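Local coordinates for endo-b-1,4-glucanase (Nasutitermes takasagoensis, PDB 1KS8), which probably cleaves internal beta-1,4-glucosidic linkages in cellulose and related beta-glucans, as a glycoside hydrolase of family 9 with an (alpha/alpha)6 fold, at residues 52-55 and 56-59; 81-85 and 86-90; 171-174 and 175-179; 236-239 and 240-244; 278-281 and 282-286. All blocks are in the same frame, centred on the assembly; numbering follows the deposited sequence.

Contact 1. Residues 52-55 and 56-59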
loop_
_atom_site.group_PDB
_atom_site.type_symbol
_atom_site.label_atom_id
_atom_site.label_comp_id
_atom_site.label_asym_id
_atom_site.label_seq_id
_atom_site.Cartn_x
_atom_site.Cartn_y
_atom_site.Cartn_z
ATOM N N TYR A 52 7.253 -6.291 -4.898
ATOM C CA TYR A 52 6.916 -6.780 -3.567
ATOM C C TYR A 52 5.969 -7.968 -3.556
ATOM O O TYR A 52 5.029 -8.034 -4.351
ATOM C CB TYR A 52 6.227 -5.687 -2.747
ATOM C CG TYR A 52 7.091 -4.526 -2.339
ATOM C CD1 TYR A 52 8.081 -4.680 -1.372
ATOM C CD2 TYR A 52 6.894 -3.261 -2.886
ATOM C CE1 TYR A 52 8.850 -3.607 -0.954
ATOM C CE2 TYR A 52 7.660 -2.174 -2.476
ATOM C CZ TYR A 52 8.636 -2.357 -1.507
ATOM O OH TYR A 52 9.396 -1.295 -1.079
ATOM N N PHE A 53 6.225 -8.901 -2.649
ATOM C CA PHE A 53 5.322 -10.025 -2.457
ATOM C C PHE A 53 4.154 -9.313 -1.778
ATOM O O PHE A 53 4.359 -8.395 -0.976
ATOM C CB PHE A 53 5.944 -11.062 -1.524
ATOM C CG PHE A 53 7.068 -11.841 -2.152
ATOM C CD1 PHE A 53 6.889 -12.480 -3.375
ATOM C CD2 PHE A 53 8.288 -11.972 -1.500
ATOM C CE1 PHE A 53 7.909 -13.247 -3.940
ATOM C CE2 PHE A 53 9.314 -12.738 -2.055
ATOM C CZ PHE A 53 9.122 -13.376 -3.275
ATOM N N ASP A 54 2.932 -9.725 -2.082
ATOM C CA ASP A 54 1.769 -9.035 -1.541
ATOM C C ASP A 54 1.549 -9.044 -0.038
ATOM O O ASP A 54 1.409 -7.989 0.583
ATOM C CB ASP A 54 0.498 -9.552 -2.209
ATOM C CG ASP A 54 -0.736 -8.804 -1.753
ATOM O OD1 ASP A 54 -0.826 -7.586 -2.024
ATOM O OD2 ASP A 54 -1.611 -9.426 -1.113
ATOM N N ALA A 55 1.517 -10.235 0.544
ATOM C CA ALA A 55 1.235 -10.352 1.963
ATOM C C ALA A 55 2.076 -11.441 2.610
ATOM O O ALA A 55 3.298 -11.335 2.648
ATOM C CB ALA A 55 -0.251 -10.646 2.141
ATOM N N GLY A 56 1.423 -12.472 3.139
ATOM C CA GLY A 56 2.154 -13.570 3.751
ATOM C C GLY A 56 2.475 -14.629 2.710
ATOM O O GLY A 56 3.087 -15.659 3.022
ATOM N N ASP A 57 2.056 -14.355 1.476
ATOM C CA ASP A 57 2.252 -15.231 0.324
ATOM C C ASP A 57 3.354 -14.686 -0.579
ATOM O O ASP A 57 4.051 -13.739 -0.216
ATOM C CB ASP A 57 0.939 -15.345 -0.462
ATOM C CG ASP A 57 0.408 -13.993 -0.929
ATOM O OD1 ASP A 57 0.901 -12.944 -0.455
ATOM O OD2 ASP A 57 -0.523 -13.976 -1.766
ATOM N N PHE A 58 3.504 -15.270 -1.764
ATOM C CA PHE A 58 4.548 -14.826 -2.680
ATOM C C PHE A 58 4.037 -14.408 -4.048
ATOM O O PHE A 58 4.795 -14.339 -5.018
ATOM C CB PHE A 58 5.636 -15.904 -2.783
ATOM C CG PHE A 58 6.265 -16.235 -1.457
ATOM C CD1 PHE A 58 6.258 -17.537 -0.970
ATOM C CD2 PHE A 58 6.811 -15.224 -0.665
ATOM C CE1 PHE A 58 6.781 -17.831 0.292
ATOM C CE2 PHE A 58 7.337 -15.505 0.597
ATOM C CZ PHE A 58 7.320 -16.811 1.076
ATOM N N VAL A 59 2.745 -14.114 -4.123
ATOM C CA VAL A 59 2.171 -13.640 -5.371
ATOM C C VAL A 59 2.446 -12.144 -5.442
ATOM O O VAL A 59 2.460 -11.450 -4.421
ATOM C CB VAL A 59 0.634 -13.827 -5.419
ATOM C CG1 VAL A 59 0.078 -13.239 -6.708
ATOM C CG2 VAL A 59 0.275 -15.293 -5.320
HETATM O O HOH W 1 -2.289 -12.067 -1.025
HETATM O O HOH W 2 5.613 -12.467 1.676
#

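Contact 2. Residues 81-85 and 86-90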
loop_
_atom_site.group_PDB
_atom_site.type_symbol
_atom_site.label_atom_id
_atom_site.label_comp_id
_atom_site.label_asym_id
_atom_site.label_seq_id
_atom_site.Cartn_x
_atom_site.Cartn_y
_atom_site.Cartn_z
ATOM N N ALA A 81 9.765 15.773 5.583
ATOM C CA ALA A 81 10.462 16.167 6.802
ATOM C C ALA A 81 10.401 15.066 7.854
ATOM O O ALA A 81 11.319 14.917 8.658
ATOM C CB ALA A 81 9.861 17.454 7.355
ATOM N N GLY A 82 9.314 14.300 7.849
ATOM C CA GLY A 82 9.166 13.219 8.807
ATOM C C GLY A 82 10.207 12.150 8.557
ATOM O O GLY A 82 10.824 11.637 9.489
ATOM N N TYR A 83 10.397 11.808 7.288
ATOM C CA TYR A 83 11.387 10.811 6.910
ATOM C C TYR A 83 12.784 11.327 7.241
ATOM O O TYR A 83 13.609 10.595 7.785
ATOM C CB TYR A 83 11.288 10.509 5.411
ATOM C CG TYR A 83 10.215 9.504 5.052
ATOM C CD1 TYR A 83 10.494 8.139 5.037
ATOM C CD2 TYR A 83 8.925 9.918 4.724
ATOM C CE1 TYR A 83 9.515 7.210 4.696
ATOM C CE2 TYR A 83 7.938 8.993 4.384
ATOM C CZ TYR A 83 8.242 7.643 4.369
ATOM O OH TYR A 83 7.281 6.721 4.012
ATOM N N SER A 84 13.050 12.588 6.916
ATOM C CA SER A 84 14.361 13.168 7.190
ATOM C C SER A 84 14.674 13.205 8.680
ATOM O O SER A 84 15.789 12.886 9.091
ATOM C CB SER A 84 14.450 14.579 6.606
ATOM O OG SER A 84 14.529 14.528 5.193
ATOM N N SER A 85 13.692 13.589 9.490
ATOM C CA SER A 85 13.891 13.653 10.933
ATOM C C SER A 85 14.186 12.276 11.511
ATOM O O SER A 85 14.867 12.152 12.532
ATOM C CB SER A 85 12.654 14.241 11.616
ATOM O OG SER A 85 12.509 15.615 11.304
ATOM N N ALA A 86 13.673 11.239 10.856
ATOM C CA ALA A 86 13.885 9.872 11.312
ATOM C C ALA A 86 15.130 9.267 10.672
ATOM O O ALA A 86 15.453 8.103 10.914
ATOM C CB ALA A 86 12.664 9.019 10.982
ATOM N N GLY A 87 15.829 10.062 9.865
ATOM C CA GLY A 87 17.019 9.578 9.186
ATOM C C GLY A 87 16.657 8.432 8.263
ATOM O O GLY A 87 17.441 7.507 8.061
ATOM N N ALA A 88 15.461 8.507 7.686
ATOM C CA ALA A 88 14.966 7.458 6.805
ATOM C C ALA A 88 14.562 7.937 5.412
ATOM O O ALA A 88 13.803 7.261 4.719
ATOM C CB ALA A 88 13.783 6.761 7.471
ATOM N N LEU A 89 15.066 9.093 4.995
ATOM C CA LEU A 89 14.723 9.615 3.674
ATOM C C LEU A 89 15.213 8.694 2.558
ATOM O O LEU A 89 14.460 8.364 1.645
ATOM C CB LEU A 89 15.307 11.016 3.483
ATOM C CG LEU A 89 15.015 11.691 2.139
ATOM C CD1 LEU A 89 13.514 11.790 1.918
ATOM C CD2 LEU A 89 15.647 13.076 2.119
ATOM N N ASP A 90 16.474 8.279 2.625
ATOM C CA ASP A 90 17.016 7.392 1.602
ATOM C C ASP A 90 16.234 6.082 1.539
ATOM O O ASP A 90 15.851 5.627 0.458
ATOM C CB ASP A 90 18.494 7.104 1.873
ATOM C CG ASP A 90 19.378 8.308 1.622
ATOM O OD1 ASP A 90 20.591 8.220 1.902
ATOM O OD2 ASP A 90 18.860 9.340 1.139
#

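Contact 3. Residues 171-174 and 175-179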
loop_
_atom_site.group_PDB
_atom_site.type_symbol
_atom_site.label_atom_id
_atom_site.label_comp_id
_atom_site.label_asym_id
_atom_site.label_seq_id
_atom_site.Cartn_x
_atom_site.Cartn_y
_atom_site.Cartn_z
ATOM N N GLY A 171 16.836 13.079 -11.475
ATOM C CA GLY A 171 16.047 13.612 -12.570
ATOM C C GLY A 171 15.837 12.657 -13.728
ATOM O O GLY A 171 14.758 12.616 -14.313
ATOM N N THR A 172 16.869 11.891 -14.068
ATOM C CA THR A 172 16.772 10.941 -15.168
ATOM C C THR A 172 15.715 9.885 -14.864
ATOM O O THR A 172 14.878 9.574 -15.711
ATOM C CB THR A 172 18.126 10.251 -15.428
ATOM O OG1 THR A 172 19.103 11.240 -15.781
ATOM C CG2 THR A 172 18.001 9.244 -16.562
ATOM N N TYR A 173 15.747 9.343 -13.652
ATOM C CA TYR A 173 14.774 8.331 -13.264
ATOM C C TYR A 173 13.389 8.967 -13.221
ATOM O O TYR A 173 12.404 8.366 -13.645
ATOM C CB TYR A 173 15.133 7.748 -11.896
ATOM C CG TYR A 173 14.276 6.569 -11.491
ATOM C CD1 TYR A 173 14.182 5.438 -12.305
ATOM C CD2 TYR A 173 13.562 6.581 -10.294
ATOM C CE1 TYR A 173 13.397 4.348 -11.936
ATOM C CE2 TYR A 173 12.774 5.495 -9.916
ATOM C CZ TYR A 173 12.697 4.386 -10.741
ATOM O OH TYR A 173 11.922 3.313 -10.370
ATOM N N SER A 174 13.324 10.194 -12.716
ATOM C CA SER A 174 12.061 10.914 -12.632
ATOM C C SER A 174 11.421 11.031 -14.013
ATOM O O SER A 174 10.224 10.796 -14.172
ATOM C CB SER A 174 12.293 12.308 -12.043
ATOM O OG SER A 174 11.099 13.065 -12.037
ATOM N N ASN A 175 12.222 11.395 -15.011
ATOM C CA ASN A 175 11.724 11.534 -16.376
ATOM C C ASN A 175 11.198 10.204 -16.905
ATOM O O ASN A 175 10.158 10.150 -17.559
ATOM C CB ASN A 175 12.835 12.042 -17.301
ATOM C CG ASN A 175 13.199 13.492 -17.042
ATOM O OD1 ASN A 175 14.166 14.007 -17.603
ATOM N ND2 ASN A 175 12.423 14.159 -16.195
ATOM N N ASN A 176 11.932 9.133 -16.622
ATOM C CA ASN A 176 11.547 7.799 -17.064
ATOM C C ASN A 176 10.222 7.397 -16.425
ATOM O O ASN A 176 9.330 6.881 -17.095
ATOM C CB ASN A 176 12.649 6.799 -16.704
ATOM C CG ASN A 176 12.335 5.391 -17.162
ATOM O OD1 ASN A 176 11.792 5.186 -18.248
ATOM N ND2 ASN A 176 12.693 4.410 -16.343
ATOM N N LEU A 177 10.097 7.643 -15.127
ATOM C CA LEU A 177 8.872 7.325 -14.401
ATOM C C LEU A 177 7.678 8.036 -15.032
ATOM O O LEU A 177 6.626 7.437 -15.254
ATOM C CB LEU A 177 8.999 7.765 -12.942
ATOM C CG LEU A 177 9.942 6.974 -12.033
ATOM C CD1 LEU A 177 10.161 7.741 -10.739
ATOM C CD2 LEU A 177 9.353 5.598 -11.751
ATOM N N LEU A 178 7.849 9.323 -15.318
ATOM C CA LEU A 178 6.779 10.121 -15.901
ATOM C C LEU A 178 6.366 9.641 -17.288
ATOM O O LEU A 178 5.182 9.652 -17.621
ATOM C CB LEU A 178 7.195 11.593 -15.958
ATOM C CG LEU A 178 6.084 12.591 -16.293
ATOM C CD1 LEU A 178 4.960 12.483 -15.272
ATOM C CD2 LEU A 178 6.659 13.999 -16.301
ATOM N N THR A 179 7.334 9.222 -18.100
ATOM C CA THR A 179 7.023 8.734 -19.440
ATOM C C THR A 179 6.085 7.535 -19.333
ATOM O O THR A 179 5.062 7.465 -20.013
ATOM C CB THR A 179 8.301 8.317 -20.200
ATOM O OG1 THR A 179 9.097 9.480 -20.460
ATOM C CG2 THR A 179 7.949 7.646 -21.522
#

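Contact 4. Residues 236-239 and 240-244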
loop_
_atom_site.group_PDB
_atom_site.type_symbol
_atom_site.label_atom_id
_atom_site.label_comp_id
_atom_site.label_asym_id
_atom_site.label_seq_id
_atom_site.Cartn_x
_atom_site.Cartn_y
_atom_site.Cartn_z
ATOM N N GLU A 236 -11.079 16.628 -13.251
ATOM C CA GLU A 236 -12.306 17.273 -12.799
ATOM C C GLU A 236 -13.521 16.929 -13.652
ATOM O O GLU A 236 -14.629 16.808 -13.133
ATOM C CB GLU A 236 -12.112 18.789 -12.733
ATOM C CG GLU A 236 -11.068 19.208 -11.707
ATOM C CD GLU A 236 -11.148 20.676 -11.347
ATOM O OE1 GLU A 236 -10.785 21.523 -12.189
ATOM O OE2 GLU A 236 -11.583 20.980 -10.217
ATOM N N SER A 237 -13.316 16.766 -14.955
ATOM C CA SER A 237 -14.416 16.413 -15.844
ATOM C C SER A 237 -14.937 15.022 -15.492
ATOM O O SER A 237 -16.143 14.811 -15.386
ATOM C CB SER A 237 -13.955 16.441 -17.305
ATOM O OG SER A 237 -13.656 17.763 -17.720
ATOM N N LEU A 238 -14.022 14.073 -15.306
ATOM C CA LEU A 238 -14.411 12.712 -14.964
ATOM C C LEU A 238 -14.998 12.656 -13.556
ATOM O O LEU A 238 -15.920 11.888 -13.292
ATOM C CB LEU A 238 -13.207 11.766 -15.078
ATOM C CG LEU A 238 -12.769 11.342 -16.488
ATOM C CD1 LEU A 238 -13.912 10.618 -17.174
ATOM C CD2 LEU A 238 -12.358 12.542 -17.312
ATOM N N TYR A 239 -14.465 13.477 -12.655
ATOM C CA TYR A 239 -14.961 13.515 -11.283
ATOM C C TYR A 239 -16.447 13.869 -11.298
ATOM O O TYR A 239 -17.249 13.256 -10.592
ATOM C CB TYR A 239 -14.178 14.548 -10.462
ATOM C CG TYR A 239 -14.588 14.640 -9.004
ATOM C CD1 TYR A 239 -15.750 15.316 -8.623
ATOM C CD2 TYR A 239 -13.823 14.038 -8.006
ATOM C CE1 TYR A 239 -16.135 15.391 -7.284
ATOM C CE2 TYR A 239 -14.201 14.106 -6.666
ATOM C CZ TYR A 239 -15.357 14.782 -6.312
ATOM O OH TYR A 239 -15.736 14.846 -4.988
ATOM N N ASP A 240 -16.807 14.859 -12.111
ATOM C CA ASP A 240 -18.197 15.288 -12.222
ATOM C C ASP A 240 -19.029 14.267 -12.989
ATOM O O ASP A 240 -20.139 13.933 -12.583
ATOM C CB ASP A 240 -18.292 16.646 -12.924
ATOM C CG ASP A 240 -17.635 17.762 -12.137
ATOM O OD1 ASP A 240 -17.593 17.669 -10.892
ATOM O OD2 ASP A 240 -17.177 18.741 -12.761
ATOM N N GLU A 241 -18.486 13.772 -14.099
ATOM C CA GLU A 241 -19.185 12.791 -14.926
ATOM C C GLU A 241 -19.563 11.557 -14.114
ATOM O O GLU A 241 -20.698 11.077 -14.176
ATOM C CB GLU A 241 -18.302 12.359 -16.101
ATOM C CG GLU A 241 -19.014 11.473 -17.116
ATOM C CD GLU A 241 -18.063 10.815 -18.103
ATOM O OE1 GLU A 241 -17.124 11.490 -18.574
ATOM O OE2 GLU A 241 -18.266 9.624 -18.417
ATOM N N PHE A 242 -18.601 11.050 -13.354
ATOM C CA PHE A 242 -18.797 9.860 -12.535
ATOM C C PHE A 242 -19.503 10.160 -11.213
ATOM O O PHE A 242 -19.901 9.244 -10.493
ATOM C CB PHE A 242 -17.440 9.202 -12.265
ATOM C CG PHE A 242 -16.699 8.785 -13.511
ATOM C CD1 PHE A 242 -15.316 8.635 -13.489
ATOM C CD2 PHE A 242 -17.381 8.521 -14.696
ATOM C CE1 PHE A 242 -14.620 8.226 -14.628
ATOM C CE2 PHE A 242 -16.695 8.111 -15.840
ATOM C CZ PHE A 242 -15.314 7.963 -15.806
ATOM N N GLY A 243 -19.652 11.443 -10.893
ATOM C CA GLY A 243 -20.312 11.834 -9.659
ATOM C C GLY A 243 -19.629 11.327 -8.400
ATOM O O GLY A 243 -20.291 10.862 -7.472
ATOM N N LEU A 244 -18.304 11.426 -8.358
ATOM C CA LEU A 244 -17.541 10.962 -7.204
ATOM C C LEU A 244 -17.931 11.612 -5.880
ATOM O O LEU A 244 -17.706 11.036 -4.817
ATOM C CB LEU A 244 -16.043 11.168 -7.442
ATOM C CG LEU A 244 -15.275 10.001 -8.071
ATOM C CD1 LEU A 244 -15.881 9.637 -9.411
ATOM C CD2 LEU A 244 -13.813 10.387 -8.228
#

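Contact 5. Residues 278-281 and 282-286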
loop_
_atom_site.group_PDB
_atom_site.type_symbol
_atom_site.label_atom_id
_atom_site.label_comp_id
_atom_site.label_asym_id
_atom_site.label_seq_id
_atom_site.Cartn_x
_atom_site.Cartn_y
_atom_site.Cartn_z
ATOM N N GLN A 278 -14.286 17.267 4.739
ATOM C CA GLN A 278 -14.702 17.582 6.107
ATOM C C GLN A 278 -15.892 16.732 6.530
ATOM O O GLN A 278 -15.948 16.236 7.655
ATOM C CB GLN A 278 -15.088 19.065 6.243
ATOM C CG GLN A 278 -16.030 19.334 7.431
ATOM C CD GLN A 278 -16.490 20.780 7.550
ATOM O OE1 GLN A 278 -17.533 21.060 8.151
ATOM N NE2 GLN A 278 -15.715 21.704 6.995
ATOM N N SER A 279 -16.853 16.580 5.627
ATOM C CA SER A 279 -18.041 15.794 5.921
ATOM C C SER A 279 -17.670 14.359 6.273
ATOM O O SER A 279 -18.200 13.786 7.226
ATOM C CB SER A 279 -18.986 15.802 4.721
ATOM O OG SER A 279 -20.158 15.056 4.997
ATOM N N TYR A 280 -16.751 13.784 5.501
ATOM C CA TYR A 280 -16.316 12.412 5.734
ATOM C C TYR A 280 -15.555 12.270 7.049
ATOM O O TYR A 280 -15.847 11.382 7.851
ATOM C CB TYR A 280 -15.433 11.935 4.579
ATOM C CG TYR A 280 -14.847 10.556 4.795
ATOM C CD1 TYR A 280 -15.672 9.436 4.900
ATOM C CD2 TYR A 280 -13.470 10.375 4.911
ATOM C CE1 TYR A 280 -15.135 8.163 5.119
ATOM C CE2 TYR A 280 -12.924 9.108 5.130
ATOM C CZ TYR A 280 -13.763 8.011 5.233
ATOM O OH TYR A 280 -13.230 6.762 5.466
ATOM N N VAL A 281 -14.573 13.138 7.267
ATOM C CA VAL A 281 -13.788 13.074 8.492
ATOM C C VAL A 281 -14.655 13.291 9.726
ATOM O O VAL A 281 -14.536 12.555 10.706
ATOM C CB VAL A 281 -12.641 14.107 8.478
ATOM C CG1 VAL A 281 -11.922 14.100 9.821
ATOM C CG2 VAL A 281 -11.655 13.772 7.361
ATOM N N ASN A 282 -15.530 14.292 9.681
ATOM C CA ASN A 282 -16.406 14.572 10.814
ATOM C C ASN A 282 -17.260 13.350 11.116
ATOM O O ASN A 282 -17.493 13.017 12.278
ATOM C CB ASN A 282 -17.300 15.780 10.516
ATOM C CG ASN A 282 -16.530 17.090 10.510
ATOM O OD1 ASN A 282 -17.053 18.128 10.094
ATOM N ND2 ASN A 282 -15.286 17.053 10.975
ATOM N N TYR A 283 -17.721 12.679 10.065
ATOM C CA TYR A 283 -18.530 11.480 10.226
ATOM C C TYR A 283 -17.745 10.390 10.949
ATOM O O TYR A 283 -18.256 9.745 11.863
ATOM C CB TYR A 283 -18.982 10.942 8.868
ATOM C CG TYR A 283 -19.587 9.564 8.977
ATOM C CD1 TYR A 283 -20.831 9.377 9.575
ATOM C CD2 TYR A 283 -18.878 8.438 8.560
ATOM C CE1 TYR A 283 -21.353 8.104 9.764
ATOM C CE2 TYR A 283 -19.391 7.158 8.743
ATOM C CZ TYR A 283 -20.626 6.999 9.348
ATOM O OH TYR A 283 -21.126 5.736 9.560
ATOM N N LEU A 284 -16.502 10.174 10.528
ATOM C CA LEU A 284 -15.670 9.156 11.158
ATOM C C LEU A 284 -15.466 9.445 12.639
ATOM O O LEU A 284 -15.628 8.564 13.480
ATOM C CB LEU A 284 -14.303 9.077 10.471
ATOM C CG LEU A 284 -14.248 8.542 9.039
ATOM C CD1 LEU A 284 -12.806 8.588 8.552
ATOM C CD2 LEU A 284 -14.788 7.112 8.988
ATOM N N ILE A 285 -15.109 10.685 12.951
ATOM C CA ILE A 285 -14.864 11.087 14.329
ATOM C C ILE A 285 -16.106 11.031 15.211
ATOM O O ILE A 285 -16.072 10.492 16.320
ATOM C CB ILE A 285 -14.288 12.522 14.385
ATOM C CG1 ILE A 285 -12.922 12.551 13.695
ATOM C CG2 ILE A 285 -14.183 12.997 15.832
ATOM C CD1 ILE A 285 -12.262 13.913 13.668
ATOM N N ASN A 286 -17.207 11.566 14.701
ATOM C CA ASN A 286 -18.450 11.633 15.459
ATOM C C ASN A 286 -19.379 10.427 15.421
ATOM O O ASN A 286 -20.021 10.119 16.427
ATOM C CB ASN A 286 -19.254 12.863 15.011
ATOM C CG ASN A 286 -18.542 14.170 15.297
ATOM O OD1 ASN A 286 -18.769 15.172 14.615
ATOM N ND2 ASN A 286 -17.694 14.175 16.315
#

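Contact 1. Residues 52-55 and 56-59
The ring of Phe53 takes the edge of the Phe58 ring over the centre of one face, a T-shaped pair with centroids 4.8 Å apart and planes at 68°. CD2 of Phe58 leads, 3.7 Å from CD2 of Phe53. CD1 of Phe53 also lies 3.2 Å from the backbone O of Phe58, an atom that accepts a hydrogen bond from Arg137. Two phenylalanines suit this buried loop because a face and an edge fill space without asking for polar partners.

Between them runs Asp54-Ala55-Gly56-Asp57, the DAGD signature of family 9. The main chain bends back on itself, and Asp54 N closes the loop with a hydrogen bond to Val59 O (2.9 Å). Within it, the carboxylate of Asp57 is swung between its own backbone N and carbonyl carbon (chi1 58°), bringing OD1 to 3.0 Å from Ala55 N, to which it is hydrogen-bonded. OD2 of Asp57 turns to His124, while OD2 of Asp54 is held by Tyr206. One water lies 2.7 Å from both Asp54 OD2 and Asp57 OD2, hydrogen-bonding between them, an arrangement consistent with the family's use of this aspartate pair to hold the attacking water. Alanine and glycine keep the link between the two acids slim. A second water donates to Ala55 O and to Asp57 O, 2.8 Å from each, and Ala55 CB abuts Glu412, a predicted active-site residue.

Contact 2. Residues 81-85 and 86-90
Tyr83 and Ala88 meet with the tyrosine ring turned edge-on: CD1 lies 3.4 Å from Ala88 O, close to the plane of the ring, while the methyl group CB of Ala88 stands somewhat farther off. A chi1 of -83°, which puts CG of Tyr83 beside its backbone N, sets the ring where CD1 can meet that oxygen. On the other side of the turn the two methyl groups of Leu89 divide the work. CD1 approaches Tyr83 CB at 4.3 Å, and CD2 lies 3.6 Å from Ser84 OG, a loose meeting nearer the surface.

The backbone allows this by a Schellman motif that ends helix 80-85. Ala88 N donates to Tyr83 O (2.8 Å) in a nearly straight bond, and Gly87 N donates to Ser84 O (2.9 Å). Gly87 has positive phi (62°), a conformation that favours glycine. Ala86, just before it, still reaches back with N to Gly82 O at 3.2 Å. Ala88 is then the N-cap residue of the next helix, so one short turn serves as the end of one helix and the start of another.

The turn joins helix 80-85 to helix 89-106. Tyr83 packs on Leu9 of helix 5-18, Leu76 of helix 62-78 and Ala426 of helix 415-430, where its OH is hydrogen-bonded to Gln422; Ala88 faces Leu13 of helix 5-18.

Contact 3. Residues 171-174 and 175-179
Leu177 lies over one face of the Tyr173 ring, one helical turn farther on, and this is the dense part of the contact. Its CG sits 4.0 Å from the ring centroid, a CH-pi contact offset toward the rim. The two methyl groups straddle that side, CD1 at 3.5 Å from Tyr173 CE2 and CD2 at 3.7 Å from Tyr173 CZ. With CG of Tyr173 anti to its N (chi1 -173°), the ring is laid along the helix toward the leucine. Main-chain bonds hold the spacing, among them Leu177 N to Tyr173 O at 2.8 Å.

The solvent side is looser and polar. Asn175 is exposed, its CG 3.3 Å from Gly171 O without a side-chain hydrogen bond to it, and Thr172 points outward, as suits an amphipathic helix. With an alanine at Tyr173, one flank of Leu177 would probably be left uncovered and Thr100 would lose its hydroxyl partner.

Around helix 171-190, Tyr173 reaches helix 89-106, with OH bonded to Thr100 and a cation-pi contact from Lys97. Leu177 packs on Leu159 and Ala162 of helix 149-165, where Ser174 OG also bonds to Ser163 O, and Leu178 packs on Leu222 of helix 212-226.

Contact 4. Residues 236-239 and 240-244
With CG anti to its own N (chi1 -178°), Tyr239 carries its ring alongside the end of the helix, where Leu244 meets it. Leu244 CB lies 3.7 Å from the centroid of the Tyr239 ring, over the face and offset toward the rim, a CH-pi contact. CD2 of the leucine adds a touch at Tyr239 CD2. On another flank Leu238 and Phe242 both have CG anti to the carbonyl carbon, and their side chains run alongside each other in the same direction. CD1 of Leu238 presses 3.3 Å from Phe242 CZ, a tight packing of methyl against ring.

The turn that carries Leu244 back is a Schellman motif. Leu244 N donates to Tyr239 O at 3.1 Å, and Gly243 N donates to Asp240 O at 3.0 Å. Gly243 takes positive phi, which favours glycine. Leu238, Tyr239 and Leu244 pack on Val216 of helix 212-226, and Tyr239 and Leu244 also on Val260 of helix 257-268. Leu244 neighbours Asp213, a calcium ligand in another structure of this protein, though no calcium is bound here. The OH of Tyr239, at the end of this apolar run, bonds to Gln261.

Asp240 lies outward, its OD2 3.2 Å from Glu236 O. Two acceptors lie close together near the C-terminal end of a helix, so a negative charge on Asp240 would probably be somewhat disfavoured, though solvent should screen it.

Contact 5. Residues 278-281 and 282-286
The ring of Tyr280 receives Leu284 on one face in a CH-pi contact, the leucine CG 4.1 Å from the ring centroid and displaced toward the rim. The CD1 methyl reaches farther across, 3.5 Å from Tyr280 CE2. Next to this pair, Val281 and Ile285 lie alongside each other, with CG1 of Val281 3.9 Å from Ile285 CD1. Elsewhere on the helix Asn282 OD1 rests 3.1 Å from CG of Gln278, whose extended chain crosses it, the amide planes 51° apart.

All three pairs are four residues apart, the spacing that brings side chains together one turn on in helix 271-286 of this (alpha/alpha)6 enzyme. A chi1 of 175°, which turns CG away from the backbone N, brings the Tyr280 ring against the leucine, and the bond from Leu284 N to Tyr280 O, 3.0 Å, fixes the turn between them. A serine in place of Tyr280 would probably strip Leu284 of the ring that covers one side of it, leaving a gap beside its methyl groups.

Farther out, branched aliphatics suit the inner side: Leu284 packs on Ala310 and Met314 of helix 303-319, and Ile285 on Phe330 and Tyr327 of helix 324-341. Lys290 NZ donates to the backbone O atoms of Leu284 and Ile285 past the last turn.

In the fold
The five contacts come in series along the chain, none touching another. Contact 1 lies deepest, in the loop before strand 60-61, with its centre about 12 Å from the centre of the chain; the other four sit about 19 to 25 Å out, on or between helices of the (alpha/alpha)6 fold. Contacts 4 and 5 are about 22 Å apart between centres and lie across the chain's centre from contact 1. Shared helices link the rest: helix 89-106 begins in contact 2 and receives side chains of contact 3, while helix 212-226 meets side chains of contacts 3 and 4. Four local helix contacts thus lie farther out, while contact 1 places the DAGD loop beside the predicted active site.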